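Local structure of Fc fragment of IgE receptor II (Bos taurus, 6PWT) at residues K19-G24 and G125-R130; F23-K28 and R59-G64; R70-E75 and G102-M107; N90-E95 and L109-W114. The protein probably serves as the low-affinity IgE receptor CD23, with a calcium-dependent C-type lectin domain that holds a mannose-containing glycan. One frame throughout, in Å; residues are numbered along the deposited sequence.

Interaction 1: residues K19-G24 and G125-R130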
# COMPACT_ATOMS: atom_id res chain seq x y z
N LYS A 19 -9.65 -9.44 5.97
CA LYS A 19 -9.30 -8.87 4.68
C LYS A 19 -8.49 -9.89 3.88
O LYS A 19 -7.95 -10.86 4.41
CB LYS A 19 -8.53 -7.54 4.82
CG LYS A 19 -9.39 -6.37 5.33
CD LYS A 19 -8.53 -5.12 5.60
CE LYS A 19 -8.94 -3.93 4.75
NZ LYS A 19 -8.21 -2.66 5.09
N CYS A 20 -8.39 -9.62 2.59
CA CYS A 20 -7.62 -10.44 1.67
C CYS A 20 -6.58 -9.58 1.03
O CYS A 20 -6.79 -8.39 0.80
CB CYS A 20 -8.53 -11.09 0.61
SG CYS A 20 -9.81 -12.17 1.33
N TYR A 21 -5.42 -10.16 0.79
CA TYR A 21 -4.30 -9.39 0.32
C TYR A 21 -3.70 -10.04 -0.91
O TYR A 21 -3.65 -11.27 -1.02
CB TYR A 21 -3.25 -9.24 1.42
CG TYR A 21 -3.77 -8.56 2.65
CD1 TYR A 21 -4.44 -9.27 3.61
CD2 TYR A 21 -3.55 -7.20 2.86
CE1 TYR A 21 -4.93 -8.65 4.74
CE2 TYR A 21 -4.01 -6.56 3.99
CZ TYR A 21 -4.71 -7.30 4.93
OH TYR A 21 -5.18 -6.69 6.07
N TYR A 22 -3.30 -9.19 -1.86
CA TYR A 22 -2.67 -9.61 -3.10
C TYR A 22 -1.30 -8.98 -3.16
O TYR A 22 -1.18 -7.75 -3.14
CB TYR A 22 -3.45 -9.18 -4.36
CG TYR A 22 -2.94 -9.87 -5.59
CD1 TYR A 22 -1.96 -9.30 -6.39
CD2 TYR A 22 -3.39 -11.13 -5.92
CE1 TYR A 22 -1.46 -9.98 -7.53
CE2 TYR A 22 -2.91 -11.81 -7.04
CZ TYR A 22 -1.95 -11.23 -7.83
OH TYR A 22 -1.49 -11.93 -8.92
N PHE A 23 -0.27 -9.81 -3.19
CA PHE A 23 1.11 -9.36 -3.28
C PHE A 23 1.52 -9.40 -4.74
O PHE A 23 2.06 -10.39 -5.24
CB PHE A 23 2.01 -10.16 -2.36
CG PHE A 23 1.73 -9.93 -0.93
CD1 PHE A 23 2.40 -8.93 -0.26
CD2 PHE A 23 0.66 -10.56 -0.31
CE1 PHE A 23 2.13 -8.68 1.06
CE2 PHE A 23 0.37 -10.30 0.99
CZ PHE A 23 1.10 -9.34 1.68
N GLY A 24 1.21 -8.31 -5.43
CA GLY A 24 1.51 -8.22 -6.82
C GLY A 24 3.00 -8.03 -6.99
O GLY A 24 3.67 -7.39 -6.17
N GLY A 125 6.92 -4.14 -6.54
CA GLY A 125 5.86 -4.80 -5.80
C GLY A 125 4.71 -3.86 -5.52
O GLY A 125 4.87 -2.64 -5.49
N TRP A 126 3.56 -4.44 -5.24
CA TRP A 126 2.40 -3.61 -4.94
C TRP A 126 1.42 -4.53 -4.24
O TRP A 126 1.37 -5.72 -4.52
CB TRP A 126 1.79 -2.95 -6.19
CG TRP A 126 1.88 -3.81 -7.33
CD1 TRP A 126 2.95 -3.97 -8.13
CD2 TRP A 126 0.83 -4.59 -7.91
NE1 TRP A 126 2.68 -4.87 -9.13
CE2 TRP A 126 1.38 -5.26 -9.02
CE3 TRP A 126 -0.50 -4.81 -7.58
CZ2 TRP A 126 0.64 -6.15 -9.81
CZ3 TRP A 126 -1.24 -5.68 -8.37
CH2 TRP A 126 -0.67 -6.33 -9.48
N VAL A 127 0.69 -4.00 -3.29
CA VAL A 127 -0.18 -4.82 -2.46
C VAL A 127 -1.60 -4.33 -2.57
O VAL A 127 -1.89 -3.19 -2.22
CB VAL A 127 0.27 -4.73 -1.01
CG1 VAL A 127 -0.57 -5.65 -0.10
CG2 VAL A 127 1.76 -4.97 -0.92
N CYS A 128 -2.51 -5.23 -2.84
CA CYS A 128 -3.93 -4.92 -2.85
C CYS A 128 -4.55 -5.56 -1.63
O CYS A 128 -3.98 -6.48 -1.03
CB CYS A 128 -4.67 -5.44 -4.09
SG CYS A 128 -3.89 -5.27 -5.69
N ASP A 129 -5.73 -5.05 -1.26
CA ASP A 129 -6.57 -5.65 -0.24
C ASP A 129 -8.00 -5.71 -0.76
O ASP A 129 -8.35 -5.10 -1.79
CB ASP A 129 -6.49 -4.89 1.10
CG ASP A 129 -7.13 -3.47 1.07
OD1 ASP A 129 -8.03 -3.18 0.24
OD2 ASP A 129 -6.74 -2.63 1.91
N ARG A 130 -8.81 -6.48 -0.03
CA ARG A 130 -10.23 -6.70 -0.25
C ARG A 130 -10.84 -7.04 1.10
O ARG A 130 -10.13 -7.37 2.06
CB ARG A 130 -10.38 -7.91 -1.17
CG ARG A 130 -10.24 -7.68 -2.63
CD ARG A 130 -10.19 -9.06 -3.28
NE ARG A 130 -11.31 -9.87 -2.94
CZ ARG A 130 -12.41 -9.90 -3.67
NH1 ARG A 130 -12.48 -9.12 -4.74
NH2 ARG A 130 -13.44 -10.67 -3.31
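Six backbone hydrogen bonds tie C20, Y22 and G24 to R130, C128 and W126 as antiparallel hydrogen-bonded pairs; Y22 N to C128 O and C128 N to Y22 O both measure 2.9 Å. At the G24 end the chain packs flat on W126. The G24 CA lies over the centre of the indole, 3.6 Å from the centroid of its six-membered ring and 8° off the normal, a CH-pi contact that the absence of a side chain on G24 permits. W126 CG sits between its own backbone N and carbonyl carbon (chi1 35°), which lays the ring across the neighbouring strand, while A33 and A36 of helix 30-39 pack against it. Beside it, Y22 CB meets C128 CB at 3.9 Å, and C128 is disulfide-linked to C37. On the other face V127 reaches F23, CG2 to CD1 at 4.1 Å, with CG1 over a face of the phenyl ring and L56 of helix 50-59 covering both. The K19 end is looser and partly exposed: K19 NZ stands 3.5 Å from D129 OD2, a long salt bridge, and that carboxylate oxygen also accepts from S46 N. R130 there turns its guanidinium to H41 O. Pairing of strands from near the two chain ends, stapled to helix 30-39 by a disulfide, is characteristic of the C-type lectin fold.

Interaction 2: residues F23-K28 and R59-G64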
# COMPACT_ATOMS: atom_id res chain seq x y z
N PHE A 23 -0.27 -9.81 -3.19
CA PHE A 23 1.11 -9.36 -3.28
C PHE A 23 1.52 -9.40 -4.74
O PHE A 23 2.06 -10.39 -5.24
CB PHE A 23 2.01 -10.16 -2.36
CG PHE A 23 1.73 -9.93 -0.93
CD1 PHE A 23 2.40 -8.93 -0.26
CD2 PHE A 23 0.66 -10.56 -0.31
CE1 PHE A 23 2.13 -8.68 1.06
CE2 PHE A 23 0.37 -10.30 0.99
CZ PHE A 23 1.10 -9.34 1.68
N GLY A 24 1.21 -8.31 -5.43
CA GLY A 24 1.51 -8.22 -6.82
C GLY A 24 3.00 -8.03 -6.99
O GLY A 24 3.67 -7.39 -6.17
N GLU A 25 3.50 -8.53 -8.10
CA GLU A 25 4.91 -8.47 -8.40
C GLU A 25 5.01 -8.03 -9.86
O GLU A 25 4.13 -8.34 -10.67
CB GLU A 25 5.52 -9.89 -8.11
CG GLU A 25 7.04 -10.05 -7.84
CD GLU A 25 7.94 -9.99 -9.06
OE1 GLU A 25 7.58 -10.57 -10.11
OE2 GLU A 25 9.03 -9.38 -8.96
N GLY A 26 6.01 -7.20 -10.16
CA GLY A 26 6.21 -6.70 -11.51
C GLY A 26 6.19 -5.18 -11.54
O GLY A 26 5.32 -4.55 -10.93
N ALA A 27 7.08 -4.57 -12.31
CA ALA A 27 7.29 -3.14 -12.23
C ALA A 27 6.05 -2.34 -12.64
O ALA A 27 5.50 -2.52 -13.73
CB ALA A 27 8.49 -2.74 -13.09
N LYS A 28 5.62 -1.45 -11.75
CA LYS A 28 4.45 -0.60 -11.97
C LYS A 28 4.60 0.77 -11.31
O LYS A 28 5.14 0.90 -10.20
CB LYS A 28 3.15 -1.25 -11.47
CG LYS A 28 2.69 -2.47 -12.23
CD LYS A 28 1.26 -2.79 -11.81
CE LYS A 28 0.84 -4.08 -12.40
NZ LYS A 28 0.78 -3.96 -13.87
N ARG A 59 5.40 -10.59 4.30
CA ARG A 59 5.28 -11.13 2.95
C ARG A 59 5.66 -10.14 1.84
O ARG A 59 5.61 -10.53 0.67
CB ARG A 59 3.85 -11.62 2.79
CG ARG A 59 3.67 -12.77 3.69
CD ARG A 59 2.27 -13.25 3.95
NE ARG A 59 2.39 -14.42 4.81
CZ ARG A 59 2.60 -14.35 6.13
NH1 ARG A 59 2.74 -13.15 6.70
NH2 ARG A 59 2.71 -15.45 6.86
N ALA A 60 6.08 -8.91 2.18
CA ALA A 60 6.28 -7.83 1.21
C ALA A 60 7.53 -8.02 0.35
O ALA A 60 8.52 -8.61 0.78
CB ALA A 60 6.36 -6.48 1.93
N ASN A 61 7.50 -7.48 -0.88
CA ASN A 61 8.69 -7.49 -1.74
C ASN A 61 9.74 -6.55 -1.15
O ASN A 61 9.49 -5.36 -0.96
CB ASN A 61 8.31 -7.03 -3.15
CG ASN A 61 9.42 -7.25 -4.16
OD1 ASN A 61 10.58 -6.89 -3.93
ND2 ASN A 61 9.04 -7.75 -5.33
N TRP A 62 10.95 -7.07 -0.93
CA TRP A 62 12.05 -6.38 -0.26
C TRP A 62 12.63 -5.22 -1.07
O TRP A 62 13.33 -4.37 -0.50
CB TRP A 62 13.16 -7.38 0.11
CG TRP A 62 13.87 -7.94 -1.09
CD1 TRP A 62 13.55 -9.07 -1.79
CD2 TRP A 62 15.02 -7.38 -1.74
NE1 TRP A 62 14.43 -9.25 -2.83
CE2 TRP A 62 15.34 -8.23 -2.83
CE3 TRP A 62 15.81 -6.25 -1.52
CZ2 TRP A 62 16.41 -7.97 -3.68
CZ3 TRP A 62 16.88 -6.00 -2.37
CH2 TRP A 62 17.17 -6.86 -3.43
N ARG A 63 12.30 -5.11 -2.35
CA ARG A 63 12.73 -4.00 -3.20
C ARG A 63 11.75 -2.84 -3.20
O ARG A 63 11.92 -1.90 -3.98
CB ARG A 63 13.00 -4.47 -4.63
CG ARG A 63 14.27 -5.29 -4.74
CD ARG A 63 14.65 -5.56 -6.17
NE ARG A 63 13.73 -6.47 -6.84
CZ ARG A 63 13.74 -6.68 -8.15
NH1 ARG A 63 14.62 -6.03 -8.91
NH2 ARG A 63 12.89 -7.55 -8.71
N GLY A 64 10.70 -2.94 -2.40
CA GLY A 64 9.71 -1.90 -2.24
C GLY A 64 8.41 -2.22 -2.95
O GLY A 64 8.36 -3.03 -3.89
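R59 sets its CB over a face of the F23 ring, 4.0 Å from the centroid and 21° off the normal, displaced toward the rim so that F23 CZ lies 3.7 Å from R59 CB. The backbone joins in: R59 O comes to 3.7 Å from F23 CD1, and A60 N approaches the ring obliquely. Beyond CB the arginine runs extended away from the phenyl, so the ring meets aliphatic carbon and not the guanidinium, whose NH1 makes a weak hydrogen bond to F55 O. The second meeting is polar but slack. E25 CG touches N61 ND2 at 3.9 Å, and carboxylate and amide are nearly coplanar, 17° apart, yet no hydrogen bond crosses between the segments. E25 has its CG opposite the backbone N (chi1 -158°) and bends at the next bond, which brings the carboxylate near the edge of the R63 guanidinium; E25 OE2 to R63 NH2, at 4.3 Å, is too long for a salt bridge, though the charges probably still attract. What orients N61 is its own turn: OD1 accepts a straight bond from R63 N at 2.9 Å, in the carbonyl plane, an Asx turn, and G64 N to N61 O (3.1 Å) closes a type I turn from N61 to G64. A60 is where the chain leaves helix 50-59. The contact thus sets the C-terminal end of that helix, and the loop running on to strand 65-71, against the outgoing end of strand 19-25, with R63 also resting on H124 of strand 123-131.

Interaction 3: residues R70-E75 and G102-M107. With CA (calcium ion), chain D; CA (calcium ion), chain C; MAN (alpha-D-mannopyranose), chain B.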
# COMPACT_ATOMS: atom_id res chain seq x y z
N ARG A 70 -1.66 8.40 -0.35
CA ARG A 70 -1.21 9.43 -1.29
C ARG A 70 -1.69 10.78 -0.78
O ARG A 70 -2.68 10.88 -0.06
CB ARG A 70 -1.66 9.12 -2.73
CG ARG A 70 -3.10 9.38 -3.08
CD ARG A 70 -4.06 8.48 -2.38
NE ARG A 70 -5.44 8.74 -2.81
CZ ARG A 70 -6.51 8.10 -2.36
NH1 ARG A 70 -6.38 7.13 -1.47
NH2 ARG A 70 -7.71 8.44 -2.78
N ASP A 71 -1.00 11.84 -1.21
CA ASP A 71 -1.40 13.22 -0.93
C ASP A 71 -1.61 14.06 -2.19
O ASP A 71 -1.27 15.24 -2.25
CB ASP A 71 -0.42 13.90 0.02
CG ASP A 71 0.92 14.20 -0.61
OD1 ASP A 71 1.29 13.52 -1.57
OD2 ASP A 71 1.57 15.17 -0.19
N LEU A 72 -2.15 13.42 -3.23
CA LEU A 72 -2.44 14.09 -4.49
C LEU A 72 -3.39 15.27 -4.29
O LEU A 72 -3.21 16.33 -4.91
CB LEU A 72 -2.99 13.08 -5.50
CG LEU A 72 -1.83 12.20 -6.07
CD1 LEU A 72 -2.30 10.92 -6.68
CD2 LEU A 72 -0.75 12.84 -6.90
N ASP A 73 -4.43 15.12 -3.45
CA ASP A 73 -5.50 16.13 -3.41
C ASP A 73 -5.08 17.41 -2.70
O ASP A 73 -5.30 18.50 -3.21
CB ASP A 73 -6.73 15.59 -2.66
CG ASP A 73 -7.49 14.54 -3.42
OD1 ASP A 73 -7.28 14.44 -4.65
OD2 ASP A 73 -8.30 13.83 -2.77
N ILE A 74 -4.47 17.29 -1.52
CA ILE A 74 -3.90 18.42 -0.78
C ILE A 74 -2.50 18.03 -0.34
O ILE A 74 -2.33 17.00 0.32
CB ILE A 74 -4.75 18.82 0.44
CG1 ILE A 74 -6.11 19.33 -0.01
CG2 ILE A 74 -3.99 19.85 1.31
CD1 ILE A 74 -7.06 19.62 1.14
N GLU A 75 -1.50 18.80 -0.78
CA GLU A 75 -0.12 18.50 -0.42
C GLU A 75 0.03 18.41 1.11
O GLU A 75 -0.50 19.23 1.87
CB GLU A 75 0.79 19.56 -1.03
CG GLU A 75 2.27 19.39 -0.74
CD GLU A 75 2.82 18.02 -1.18
OE1 GLU A 75 2.32 17.45 -2.19
OE2 GLU A 75 3.74 17.52 -0.47
N GLY A 102 8.94 16.31 -6.09
CA GLY A 102 7.63 16.07 -5.56
C GLY A 102 7.42 14.60 -5.32
O GLY A 102 7.79 13.78 -6.16
N GLU A 103 6.98 14.24 -4.14
CA GLU A 103 6.69 12.86 -3.83
C GLU A 103 5.29 12.79 -3.24
O GLU A 103 5.05 13.36 -2.17
CB GLU A 103 7.75 12.25 -2.91
CG GLU A 103 9.11 12.18 -3.62
CD GLU A 103 10.23 11.56 -2.80
OE1 GLU A 103 10.28 11.86 -1.58
OE2 GLU A 103 11.09 10.84 -3.39
N ASN A 104 4.34 12.18 -3.95
CA ASN A 104 2.94 12.22 -3.54
C ASN A 104 2.36 10.81 -3.35
O ASN A 104 1.19 10.67 -3.01
CB ASN A 104 2.02 12.99 -4.49
CG ASN A 104 2.53 14.38 -4.82
OD1 ASN A 104 2.98 15.10 -3.92
ND2 ASN A 104 2.37 14.81 -6.10
N CYS A 105 3.18 9.77 -3.47
CA CYS A 105 2.67 8.41 -3.35
C CYS A 105 3.54 7.64 -2.37
O CYS A 105 4.76 7.67 -2.48
CB CYS A 105 2.66 7.73 -4.69
SG CYS A 105 1.49 8.45 -5.80
N VAL A 106 2.92 6.83 -1.50
CA VAL A 106 3.66 6.18 -0.42
C VAL A 106 3.96 4.73 -0.78
O VAL A 106 3.13 4.03 -1.37
CB VAL A 106 2.87 6.30 0.90
CG1 VAL A 106 3.59 5.67 2.06
CG2 VAL A 106 2.74 7.81 1.17
N MET A 107 5.21 4.33 -0.52
CA MET A 107 5.74 2.99 -0.70
C MET A 107 6.19 2.46 0.65
O MET A 107 6.49 3.23 1.57
CB MET A 107 6.97 2.99 -1.60
CG MET A 107 8.16 3.46 -0.87
SD MET A 107 9.64 3.39 -1.85
CE MET A 107 9.73 1.62 -2.08
CA CA D . 3.49 15.17 -1.65
CA CA C . 10.60 10.46 0.56
C1 MAN B . 15.70 9.17 -1.81
C2 MAN B . 14.27 8.85 -2.15
C3 MAN B . 13.44 9.79 -1.30
C4 MAN B . 13.68 9.42 0.16
C5 MAN B . 15.18 9.63 0.46
C6 MAN B . 15.57 9.16 1.83
O2 MAN B . 13.95 7.55 -1.64
O3 MAN B . 12.05 9.74 -1.57
O4 MAN B . 12.90 10.23 1.02
O5 MAN B . 15.96 8.87 -0.50
O6 MAN B . 16.73 9.89 2.21
O HOH W 1 4.46 14.64 0.44
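A calcium site of the C-type lectin domain, consistent with the auxiliary site known in relatives, is built where D71 and E75 meet E103 and N104. D71 grips the ion with both carboxylate oxygens, OD1 at 2.8 Å and OD2 at 2.4 Å. E75 also uses both, OE1 and OE2 each 2.6 Å from the calcium; a bend at its second torsion (chi2 57°) folds the carboxylate back to the metal. From the other segment come E103 O, 2.5 Å from the ion, and N104 OD1, at 2.3 Å, while a water and D98 OD1 complete eight ligands. G76 N donates to D71 OD2, a second-shell hold. The backbone bond D71 N to N104 O (3.1 Å) aligns the two segments beside the R70/C105 bridge, and L72 CD2 covers N104 CB at 3.7 Å. N104 and C105 form a classic beta bulge opposite A117. The side chain of E103 turns the other way, its OE1 binding the second calcium, which also holds the mannose. Three carboxylates, of D71, E75 and D98, and two neutral carbonyl oxygens converge on one ion, so the arrangement probably depends on calcium to offset the repulsion among the carboxylates.

Interaction 4: residues N90-E95 and L109-W114. With CA (calcium ion), chain C; MAN (alpha-D-mannopyranose), chain B.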
# COMPACT_ATOMS: atom_id res chain seq x y z
N ASN A 90 3.60 4.40 10.17
CA ASN A 90 4.87 3.71 10.21
C ASN A 90 5.91 4.42 9.35
O ASN A 90 6.65 3.79 8.60
CB ASN A 90 4.68 2.27 9.76
CG ASN A 90 5.86 1.38 10.08
OD1 ASN A 90 6.45 1.47 11.16
ND2 ASN A 90 6.21 0.51 9.13
N TRP A 91 5.96 5.75 9.40
CA TRP A 91 6.89 6.48 8.55
C TRP A 91 8.31 6.11 8.91
O TRP A 91 8.68 6.12 10.09
CB TRP A 91 6.69 7.98 8.69
CG TRP A 91 5.39 8.37 8.18
CD1 TRP A 91 4.33 8.82 8.92
CD2 TRP A 91 5.03 8.57 6.82
NE1 TRP A 91 3.28 9.13 8.10
CE2 TRP A 91 3.70 9.01 6.80
CE3 TRP A 91 5.68 8.37 5.61
CZ2 TRP A 91 3.02 9.25 5.64
CZ3 TRP A 91 5.00 8.61 4.45
CH2 TRP A 91 3.69 9.06 4.47
N GLN A 92 9.11 5.85 7.88
CA GLN A 92 10.54 5.87 8.07
C GLN A 92 10.90 7.22 8.69
O GLN A 92 10.37 8.25 8.27
CB GLN A 92 11.19 5.74 6.69
CG GLN A 92 12.69 5.83 6.55
CD GLN A 92 13.41 4.63 7.11
OE1 GLN A 92 12.80 3.63 7.48
NE2 GLN A 92 14.74 4.69 7.08
N PRO A 93 11.79 7.24 9.69
CA PRO A 93 12.20 8.52 10.28
C PRO A 93 12.62 9.49 9.19
O PRO A 93 13.26 9.10 8.21
CB PRO A 93 13.33 8.13 11.23
CG PRO A 93 12.88 6.76 11.72
CD PRO A 93 12.30 6.10 10.47
N GLY A 94 12.11 10.72 9.28
CA GLY A 94 12.38 11.78 8.33
C GLY A 94 11.39 11.88 7.19
O GLY A 94 11.43 12.88 6.44
N GLU A 95 10.57 10.87 6.98
CA GLU A 95 9.52 10.88 5.98
C GLU A 95 8.18 11.24 6.65
O GLU A 95 7.99 10.99 7.84
CB GLU A 95 9.43 9.51 5.29
CG GLU A 95 10.76 8.98 4.71
CD GLU A 95 11.38 9.84 3.63
OE1 GLU A 95 10.69 10.68 3.03
OE2 GLU A 95 12.58 9.64 3.34
N LEU A 109 9.33 0.60 2.26
CA LEU A 109 10.70 0.15 2.16
C LEU A 109 10.78 -1.35 2.50
O LEU A 109 9.78 -2.00 2.83
CB LEU A 109 11.58 0.95 3.12
CG LEU A 109 11.63 2.47 3.03
CD1 LEU A 109 12.47 3.04 4.17
CD2 LEU A 109 12.06 3.00 1.68
N GLY A 110 11.98 -1.92 2.36
CA GLY A 110 12.18 -3.30 2.73
C GLY A 110 11.91 -3.55 4.21
O GLY A 110 11.54 -4.66 4.60
N SER A 111 12.04 -2.51 5.02
CA SER A 111 11.79 -2.60 6.45
C SER A 111 10.33 -2.47 6.83
O SER A 111 9.99 -2.73 7.99
CB SER A 111 12.58 -1.46 7.13
OG SER A 111 12.12 -0.18 6.68
N GLY A 112 9.46 -2.21 5.87
CA GLY A 112 8.08 -1.92 6.16
C GLY A 112 7.82 -0.46 6.47
O GLY A 112 6.67 -0.04 6.50
N LYS A 113 8.86 0.30 6.73
CA LYS A 113 8.69 1.72 7.00
C LYS A 113 8.27 2.41 5.71
O LYS A 113 8.66 2.01 4.61
CB LYS A 113 9.97 2.33 7.55
CG LYS A 113 10.30 1.76 8.94
CD LYS A 113 9.35 2.26 9.99
CE LYS A 113 9.63 1.59 11.30
NZ LYS A 113 8.59 2.01 12.28
N TRP A 114 7.44 3.44 5.86
CA TRP A 114 6.85 4.13 4.73
C TRP A 114 7.75 5.26 4.24
O TRP A 114 8.47 5.89 5.01
CB TRP A 114 5.47 4.67 5.10
CG TRP A 114 4.50 3.64 5.62
CD1 TRP A 114 4.64 2.29 5.59
CD2 TRP A 114 3.24 3.89 6.29
NE1 TRP A 114 3.55 1.67 6.16
CE2 TRP A 114 2.68 2.63 6.61
CE3 TRP A 114 2.54 5.05 6.65
CZ2 TRP A 114 1.46 2.50 7.27
CZ3 TRP A 114 1.30 4.91 7.32
CH2 TRP A 114 0.78 3.65 7.60
CA CA C . 10.60 10.46 0.56
C1 MAN B . 15.70 9.17 -1.81
C2 MAN B . 14.27 8.85 -2.15
C3 MAN B . 13.44 9.79 -1.30
C4 MAN B . 13.68 9.42 0.16
C5 MAN B . 15.18 9.63 0.46
C6 MAN B . 15.57 9.16 1.83
O2 MAN B . 13.95 7.55 -1.64
O3 MAN B . 12.05 9.74 -1.57
O4 MAN B . 12.90 10.23 1.02
O5 MAN B . 15.96 8.87 -0.50
O6 MAN B . 16.73 9.89 2.21
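Beside the calcium-dependent sugar site, the long loop is fastened by W91 and W114, whose backbones form a single bridge between N90-E95 and L109-W114. W114 N donates to N90 O at 2.9 Å, and Q92 N reaches a lone pair of W114 O, in the carbonyl plane, also at 2.9 Å. The indoles make a T-shaped stack: the edge of W114 points at the face of W91, planes 80° apart and ring centroids 5.6 Å from each other. N90 covers a face of W114, its CB 3.9 Å from the centroid of the five-membered ring, and the W114 NE1 is taken by Q53 OE1. Its CG trans to N (chi1 -166°), N90 carries its amide past the indole to the turn, where ND2 makes a weak bond to G112 O and OD1 lies against K113 NZ, modelled too close for the bond's length to be trusted. The two segments end on the first residues of the family's paired sugar-site motifs, EPN at E95 and WND at W114; the former is the signature of mannose-type specificity. E95 OE1 binds the calcium at 2.5 Å, and N97, N115 and D116 supply further ligands, while mannose O3 and O4 coordinate the same ion, O4 at 2.4 Å. Farther out, Q92 bends at its second torsion and lays its amide across L109 CD1 and K113 CB, with L109 also touching the bound N-acetylglucosamine.

Interaction 1 is the buried one, a two-strand pairing of backbone bonds and apolar packing; interaction 2 is a surface contact without a bond across it. They share F23 and G24, and W126 of the first reaches G26 and K28 of the second. Interactions 3 and 4 are partly buried and lie across the centre of the chain from interaction 1. Their segments alternate along the chain, V106 packs on both W91 and W114, and E103 and E95 bind the same calcium, to which mannose O3 and O4 are coordinated. Metal coordination dominates interaction 3, whereas tryptophan stacking and hydrogen bonds of backbone and asparagine amide carry interaction 4. Interaction 2 touches interaction 3 through G64 and M107.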